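Local coordinates for protein glycosyl hydrolase (Streptomyces cattleya, PDB 7LR8) that probably hydrolyses the Man-beta-1,4-GlcNAc linkage of N-glycan cores as a GH5 subfamily 18 glycosidase, and is caught here with that disaccharide bound, at residues T81-A84 and G85-L89; R186-G190 and R191-H195; F284-A287 and T288-V292. The protein carries 1 engineered substitution. One frame throughout, in Å; residues are numbered along the deposited sequence. Where two conformers were deposited one is given.

Contact 1: T81-A84 and G85-L89; sequences TDAA and GERGL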
loop_
_atom_site.group_PDB
_atom_site.type_symbol
_atom_site.label_atom_id
_atom_site.label_comp_id
_atom_site.label_asym_id
_atom_site.label_seq_id
_atom_site.Cartn_x
_atom_site.Cartn_y
_atom_site.Cartn_z
ATOM N N THR B 81 -19.448 14.068 -5.363
ATOM C CA THR B 81 -19.722 15.428 -4.918
ATOM C C THR B 81 -21.042 15.930 -5.490
ATOM O O THR B 81 -21.812 16.621 -4.802
ATOM C CB THR B 81 -18.543 16.330 -5.317
ATOM O OG1 THR B 81 -17.352 15.844 -4.676
ATOM C CG2 THR B 81 -18.794 17.765 -4.882
ATOM N N ASP B 82 -21.349 15.554 -6.734
ATOM C CA ASP B 82 -22.620 15.946 -7.324
ATOM C C ASP B 82 -23.783 15.237 -6.641
ATOM O O ASP B 82 -24.829 15.850 -6.394
ATOM C CB ASP B 82 -22.622 15.645 -8.821
ATOM C CG ASP B 82 -21.749 16.595 -9.611
ATOM O OD1 ASP B 82 -21.426 17.685 -9.091
ATOM O OD2 ASP B 82 -21.386 16.237 -10.753
ATOM N N ALA B 83 -23.626 13.945 -6.340
ATOM C CA ALA B 83 -24.690 13.235 -5.631
ATOM C C ALA B 83 -24.959 13.881 -4.277
ATOM O O ALA B 83 -26.118 13.990 -3.841
ATOM C CB ALA B 83 -24.319 11.756 -5.468
ATOM N N ALA B 84 -23.903 14.346 -3.609
ATOM C CA ALA B 84 -24.087 15.024 -2.332
ATOM C C ALA B 84 -24.807 16.353 -2.517
ATOM O O ALA B 84 -25.772 16.642 -1.806
ATOM C CB ALA B 84 -22.732 15.225 -1.648
ATOM N N GLY B 85 -24.370 17.167 -3.488
ATOM C CA GLY B 85 -25.004 18.470 -3.681
ATOM C C GLY B 85 -26.489 18.382 -3.984
ATOM O O GLY B 85 -27.280 19.214 -3.517
ATOM N N GLU B 86 -26.889 17.385 -4.782
ATOM C CA GLU B 86 -28.308 17.186 -5.078
ATOM C C GLU B 86 -29.125 17.022 -3.810
ATOM O O GLU B 86 -30.294 17.419 -3.761
ATOM C CB GLU B 86 -28.510 15.951 -5.947
ATOM C CG GLU B 86 -27.980 16.068 -7.320
ATOM C CD GLU B 86 -28.171 14.797 -8.095
ATOM O OE1 GLU B 86 -28.236 13.710 -7.478
ATOM O OE2 GLU B 86 -28.244 14.890 -9.328
ATOM N N ARG B 87 -28.541 16.393 -2.799
ATOM C CA ARG B 87 -29.201 16.101 -1.538
ATOM C C ARG B 87 -28.961 17.182 -0.499
ATOM O O ARG B 87 -29.258 16.973 0.681
ATOM C CB ARG B 87 -28.739 14.732 -1.026
ATOM C CG ARG B 87 -29.293 13.600 -1.886
ATOM C CD ARG B 87 -28.405 12.352 -2.002
ATOM N NE ARG B 87 -29.084 11.413 -2.890
ATOM C CZ ARG B 87 -28.982 11.434 -4.212
ATOM N NH1 ARG B 87 -28.189 12.318 -4.804
ATOM N NH2 ARG B 87 -29.665 10.567 -4.944
ATOM N N GLY B 88 -28.450 18.339 -0.919
ATOM C CA GLY B 88 -28.237 19.438 -0.001
ATOM C C GLY B 88 -27.065 19.234 0.929
ATOM O O GLY B 88 -27.050 19.797 2.028
ATOM N N LEU B 89 -26.074 18.442 0.516
ATOM C CA LEU B 89 -24.889 18.169 1.319
ATOM C C LEU B 89 -23.693 18.817 0.630
ATOM O O LEU B 89 -23.333 18.433 -0.488
ATOM C CB LEU B 89 -24.672 16.668 1.491
ATOM C CG LEU B 89 -25.872 15.920 2.078
ATOM C CD1 LEU B 89 -25.676 14.419 1.913
ATOM C CD2 LEU B 89 -26.045 16.290 3.546
#

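Contact 2: R186-G190 and R191-H195; sequences RGAPG and RLHLH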
loop_
_atom_site.group_PDB
_atom_site.type_symbol
_atom_site.label_atom_id
_atom_site.label_comp_id
_atom_site.label_asym_id
_atom_site.label_seq_id
_atom_site.Cartn_x
_atom_site.Cartn_y
_atom_site.Cartn_z
ATOM N N ARG B 186 -4.402 27.217 -5.076
ATOM C CA ARG B 186 -4.240 27.347 -6.522
ATOM C C ARG B 186 -5.306 26.549 -7.267
ATOM O O ARG B 186 -5.820 27.000 -8.299
ATOM C CB ARG B 186 -2.838 26.898 -6.942
ATOM C CG ARG B 186 -1.742 27.813 -6.436
ATOM C CD ARG B 186 -0.445 27.645 -7.223
ATOM N NE ARG B 186 0.077 26.281 -7.202
ATOM C CZ ARG B 186 0.716 25.736 -6.178
ATOM N NH1 ARG B 186 0.897 26.429 -5.063
ATOM N NH2 ARG B 186 1.161 24.490 -6.264
ATOM N N GLY B 187 -5.667 25.373 -6.748
ATOM C CA GLY B 187 -6.662 24.556 -7.427
ATOM C C GLY B 187 -8.067 25.118 -7.306
ATOM O O GLY B 187 -8.852 25.066 -8.256
ATOM N N ALA B 188 -8.421 25.625 -6.131
ATOM C CA ALA B 188 -9.764 26.149 -5.881
ATOM C C ALA B 188 -9.654 27.450 -5.104
ATOM O O ALA B 188 -9.832 27.484 -3.877
ATOM C CB ALA B 188 -10.620 25.122 -5.129
ATOM N N PRO B 189 -9.392 28.559 -5.794
ATOM C CA PRO B 189 -9.214 29.832 -5.094
ATOM C C PRO B 189 -10.473 30.219 -4.337
ATOM O O PRO B 189 -11.593 30.042 -4.821
ATOM C CB PRO B 189 -8.910 30.822 -6.229
ATOM C CG PRO B 189 -8.355 29.971 -7.337
ATOM C CD PRO B 189 -9.119 28.677 -7.240
ATOM N N GLY B 190 -10.280 30.710 -3.118
ATOM C CA GLY B 190 -11.379 31.260 -2.361
ATOM C C GLY B 190 -12.190 30.253 -1.575
ATOM O O GLY B 190 -13.099 30.659 -0.845
ATOM N N ARG B 191 -11.877 28.963 -1.681
ATOM C CA ARG B 191 -12.617 27.944 -0.956
ATOM C C ARG B 191 -11.973 27.705 0.411
ATOM O O ARG B 191 -10.948 28.299 0.761
ATOM C CB ARG B 191 -12.699 26.662 -1.787
ATOM C CG ARG B 191 -14.037 26.446 -2.499
ATOM C CD ARG B 191 -14.513 27.699 -3.223
ATOM N NE ARG B 191 -13.612 28.097 -4.299
ATOM C CZ ARG B 191 -13.740 27.708 -5.563
ATOM N NH1 ARG B 191 -12.878 28.132 -6.486
ATOM N NH2 ARG B 191 -14.730 26.895 -5.906
ATOM N N LEU B 192 -12.587 26.824 1.199
ATOM C CA LEU B 192 -12.241 26.639 2.610
ATOM C C LEU B 192 -11.194 25.538 2.720
ATOM O O LEU B 192 -11.531 24.355 2.750
ATOM C CB LEU B 192 -13.488 26.295 3.418
ATOM C CG LEU B 192 -13.344 26.169 4.937
ATOM C CD1 LEU B 192 -13.196 27.555 5.533
ATOM C CD2 LEU B 192 -14.530 25.430 5.568
ATOM N N HIS B 193 -9.920 25.920 2.783
ATOM C CA HIS B 193 -8.823 24.958 2.807
ATOM C C HIS B 193 -8.159 24.984 4.175
ATOM O O HIS B 193 -7.784 26.055 4.672
ATOM C CB HIS B 193 -7.797 25.245 1.704
ATOM C CG HIS B 193 -8.407 25.328 0.341
ATOM N ND1 HIS B 193 -9.201 24.323 -0.177
ATOM C CD2 HIS B 193 -8.369 26.305 -0.599
ATOM C CE1 HIS B 193 -9.608 24.675 -1.387
ATOM N NE2 HIS B 193 -9.124 25.875 -1.661
ATOM N N LEU B 194 -8.007 23.804 4.767
ATOM C CA LEU B 194 -7.521 23.662 6.127
ATOM C C LEU B 194 -6.714 22.374 6.230
ATOM O O LEU B 194 -6.629 21.583 5.286
ATOM C CB LEU B 194 -8.685 23.626 7.126
ATOM C CG LEU B 194 -9.620 22.427 6.930
ATOM C CD1 LEU B 194 -10.057 21.851 8.270
ATOM C CD2 LEU B 194 -10.865 22.800 6.107
ATOM N N HIS B 195 -6.159 22.142 7.412
ATOM C CA HIS B 195 -5.545 20.869 7.747
ATOM C C HIS B 195 -6.132 20.427 9.078
ATOM O O HIS B 195 -6.693 21.236 9.821
ATOM C CB HIS B 195 -4.007 20.982 7.803
ATOM C CG HIS B 195 -3.501 21.762 8.974
ATOM N ND1 HIS B 195 -2.979 21.159 10.098
ATOM C CD2 HIS B 195 -3.436 23.095 9.196
ATOM C CE1 HIS B 195 -2.616 22.087 10.965
ATOM N NE2 HIS B 195 -2.879 23.271 10.440
#

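Contact 3: F284-A287 and T288-V292; sequences FATA and TIDAV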
loop_
_atom_site.group_PDB
_atom_site.type_symbol
_atom_site.label_atom_id
_atom_site.label_comp_id
_atom_site.label_asym_id
_atom_site.label_seq_id
_atom_site.Cartn_x
_atom_site.Cartn_y
_atom_site.Cartn_z
ATOM N N PHE B 284 -24.856 10.004 25.198
ATOM C CA PHE B 284 -23.553 10.644 25.094
ATOM C C PHE B 284 -23.528 11.637 23.945
ATOM O O PHE B 284 -22.945 12.722 24.067
ATOM C CB PHE B 284 -22.464 9.582 24.918
ATOM C CG PHE B 284 -21.147 10.132 24.452
ATOM C CD1 PHE B 284 -20.235 10.654 25.359
ATOM C CD2 PHE B 284 -20.820 10.135 23.105
ATOM C CE1 PHE B 284 -19.015 11.171 24.913
ATOM C CE2 PHE B 284 -19.611 10.648 22.666
ATOM C CZ PHE B 284 -18.712 11.164 23.578
ATOM N N ALA B 285 -24.139 11.274 22.815
ATOM C CA ALA B 285 -24.149 12.162 21.657
ATOM C C ALA B 285 -24.902 13.446 21.975
ATOM O O ALA B 285 -24.430 14.546 21.663
ATOM C CB ALA B 285 -24.771 11.450 20.453
ATOM N N THR B 286 -26.074 13.320 22.615
ATOM C CA THR B 286 -26.859 14.486 23.017
ATOM C C THR B 286 -26.060 15.382 23.955
ATOM O O THR B 286 -25.960 16.596 23.740
ATOM C CB THR B 286 -28.163 14.031 23.687
ATOM O OG1 THR B 286 -28.957 13.311 22.738
ATOM C CG2 THR B 286 -28.978 15.229 24.227
ATOM N N ALA B 287 -25.444 14.788 24.982
ATOM C CA ALA B 287 -24.685 15.578 25.944
ATOM C C ALA B 287 -23.519 16.276 25.273
ATOM O O ALA B 287 -23.252 17.457 25.537
ATOM C CB ALA B 287 -24.181 14.690 27.080
ATOM N N THR B 288 -22.819 15.554 24.389
ATOM C CA THR B 288 -21.639 16.086 23.724
ATOM C C THR B 288 -21.997 17.260 22.824
ATOM O O THR B 288 -21.338 18.308 22.852
ATOM C CB THR B 288 -20.973 14.980 22.905
ATOM O OG1 THR B 288 -20.401 14.013 23.791
ATOM C CG2 THR B 288 -19.881 15.552 22.008
ATOM N N ILE B 289 -23.035 17.089 22.006
ATOM C CA ILE B 289 -23.452 18.148 21.096
ATOM C C ILE B 289 -23.985 19.353 21.871
ATOM O O ILE B 289 -23.644 20.498 21.551
ATOM C CB ILE B 289 -24.484 17.606 20.090
ATOM C CG1 ILE B 289 -23.836 16.549 19.195
ATOM C CG2 ILE B 289 -25.084 18.754 19.265
ATOM C CD1 ILE B 289 -24.785 15.927 18.196
ATOM N N ASP B 290 -24.813 19.129 22.906
ATOM C CA ASP B 290 -25.256 20.255 23.726
ATOM C C ASP B 290 -24.063 21.020 24.289
ATOM O O ASP B 290 -24.058 22.255 24.306
ATOM C CB ASP B 290 -26.149 19.789 24.879
ATOM C CG ASP B 290 -27.539 19.375 24.432
ATOM O OD1 ASP B 290 -27.999 19.822 23.364
ATOM O OD2 ASP B 290 -28.184 18.602 25.172
ATOM N N ALA B 291 -23.039 20.300 24.753
ATOM C CA ALA B 291 -21.872 20.977 25.306
ATOM C C ALA B 291 -21.129 21.767 24.230
ATOM O O ALA B 291 -20.697 22.899 24.470
ATOM C CB ALA B 291 -20.939 19.958 25.965
ATOM N N VAL B 292 -21.002 21.204 23.031
ATOM C CA VAL B 292 -20.278 21.899 21.970
ATOM C C VAL B 292 -21.068 23.107 21.484
ATOM O O VAL B 292 -20.507 24.187 21.259
ATOM C CB VAL B 292 -19.958 20.933 20.822
ATOM C CG1 VAL B 292 -19.407 21.711 19.628
ATOM C CG2 VAL B 292 -18.941 19.908 21.280
#

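Contact 1: T81-A84 and G85-L89
R87 curls back over the last turn of helix 71-86 and sets NH1 2.8 Å from A83 O, the carbonyl oxygen four residues before it. The oxygen lies at the edge of the guanidinium, near its plane, while NH1 comes in well off the direction of the C=O bond, with a C=O...N angle of 121°. The path is set by CG standing beside the backbone N (chi1 -70°) and by a bend at chi2, which carries CD past A83 O at 3.4 Å. NH1 also forms a salt bridge with E86 OE1 at 3.0 Å, meeting the anti lone pair of that carboxylate. NE forms a salt bridge with D43 of helix 35-46, so two acidic groups probably share the arginine's charge and fix how its flat end is turned.

The backbone bonds explain why A83 O takes a side chain. G85 N to T81 O and E86 N to D82 O are ordinary helical bonds, but R87 N slips to A84 O at 3.0 Å, and NH1 serves A83 O instead. A84 O accepts a second bond, from L89 N at 3.0 Å, and the two donors reach it from opposite faces of its carbonyl plane.

Apolar contact closes the end: A84 CB meets L89 CB at 4.0 Å. A84 also touches L42 of helix 35-46 and V91 of strand 90-94.

With G88 at positive phi (74°) and G88 N bonded to G85 O at 3.0 Å, this is a Schellman motif. It ends helix 71-86 and leads the chain into strand 90-94, one of the eight parallel strands of the (beta/alpha)8 barrel expected of a GH5 enzyme.

Contact 2: R186-G190 and R191-H195
H193 turns its ring back to A188 across a tight bend of the chain. At CB the side chain takes chi1 -54°, with CG beside the backbone N, and this swings the imidazole toward the end of helix 170-187. One face of the ring has R191 O 3.5 Å above its plane, displaced toward the rim. CE1 then packs on A188 CB at 3.9 Å, and CD2 passes A188 O at 3.8 Å on the other flank of the tip. NE2 donates to A188 O at 2.8 Å, almost straight (N-H...O 169°), with the oxygen close to the ring plane. Since ND1 is bonded to the backbone N of M148, the pattern is consistent with a neutral ring carrying its hydrogen on NE2. Replacing H193 by an alanine removes both ring nitrogens, and M148 N would probably lose its acceptor and A188 O its strong donor, leaving, of the two bonds to that oxygen, the weak one from R191 N (3.3 Å).

That weak bond closes a type II beta turn from A188 to R191, where G190 at positive phi (85°) takes the third place. In the conformer of R191 given, one of two deposited, NE and NH1 grip P189 O side-on, both from the same face of its carbonyl plane, with NH1 at 2.8 Å.

The turn links helix 170-187 to strand 194-196. H193 rests on L181, C184 and E185 of that helix, A188 touches F145 at the start of strand 145-152, and L194 pairs by backbone with M148 and V150 of the same strand.

Contact 3: F284-A287 and T288-V292
F284 and T288 meet one turn apart on a single face of helix 281-293, a local contact in a largely buried helix of the unit formed by strand 264-269, this helix and strand 298-304. T288 OG1 sits 3.3 Å above one face of the phenylalanine ring, offset toward the rim and nearest to CZ. The hydroxyl gives its hydrogen to F284 O at 2.9 Å, so its meeting with the ring is packing. T288 N reaches the same oxygen, also at 2.9 Å, from the opposite face of the carbonyl plane, and F284 O is thus held by two donors. A chi1 of -69° for T288 places OG1 beside its own backbone N and brings it back to that carbonyl.

Elsewhere on the helix T286 and D290 run side by side, with T286 CG2 3.6 Å from D290 OD2. D290 OD1 forms a salt bridge with R345 of helix 334-349, while T286 OG1 bonds to A282 O.

Towards the neighbouring elements, A285 and I289 pack on V339 of helix 334-349, and T288 lies on A246 of helix 240-253. A285 also touches W303 of strand 298-304.

All three contacts are local, each formed within one run of chain, and they involve different helices (71-86, 170-187 and 281-293), so no two hold the same elements. Contact 3 lies within a helix and is mostly buried; contacts 1 and 2 are partly buried and lie at junctions between a helix and a barrel strand. Their chemistry follows position: a hydroxyl backs onto a carbonyl in mid-helix, whereas an arginine and a histidine satisfy carbonyl oxygens at the two exits. Contact 1 has a salt bridge within its own segments, whereas the one at contact 3 goes to another helix. Contacts 2 and 3 lie on opposite sides of the chain's centre, with centres about 30 Å apart.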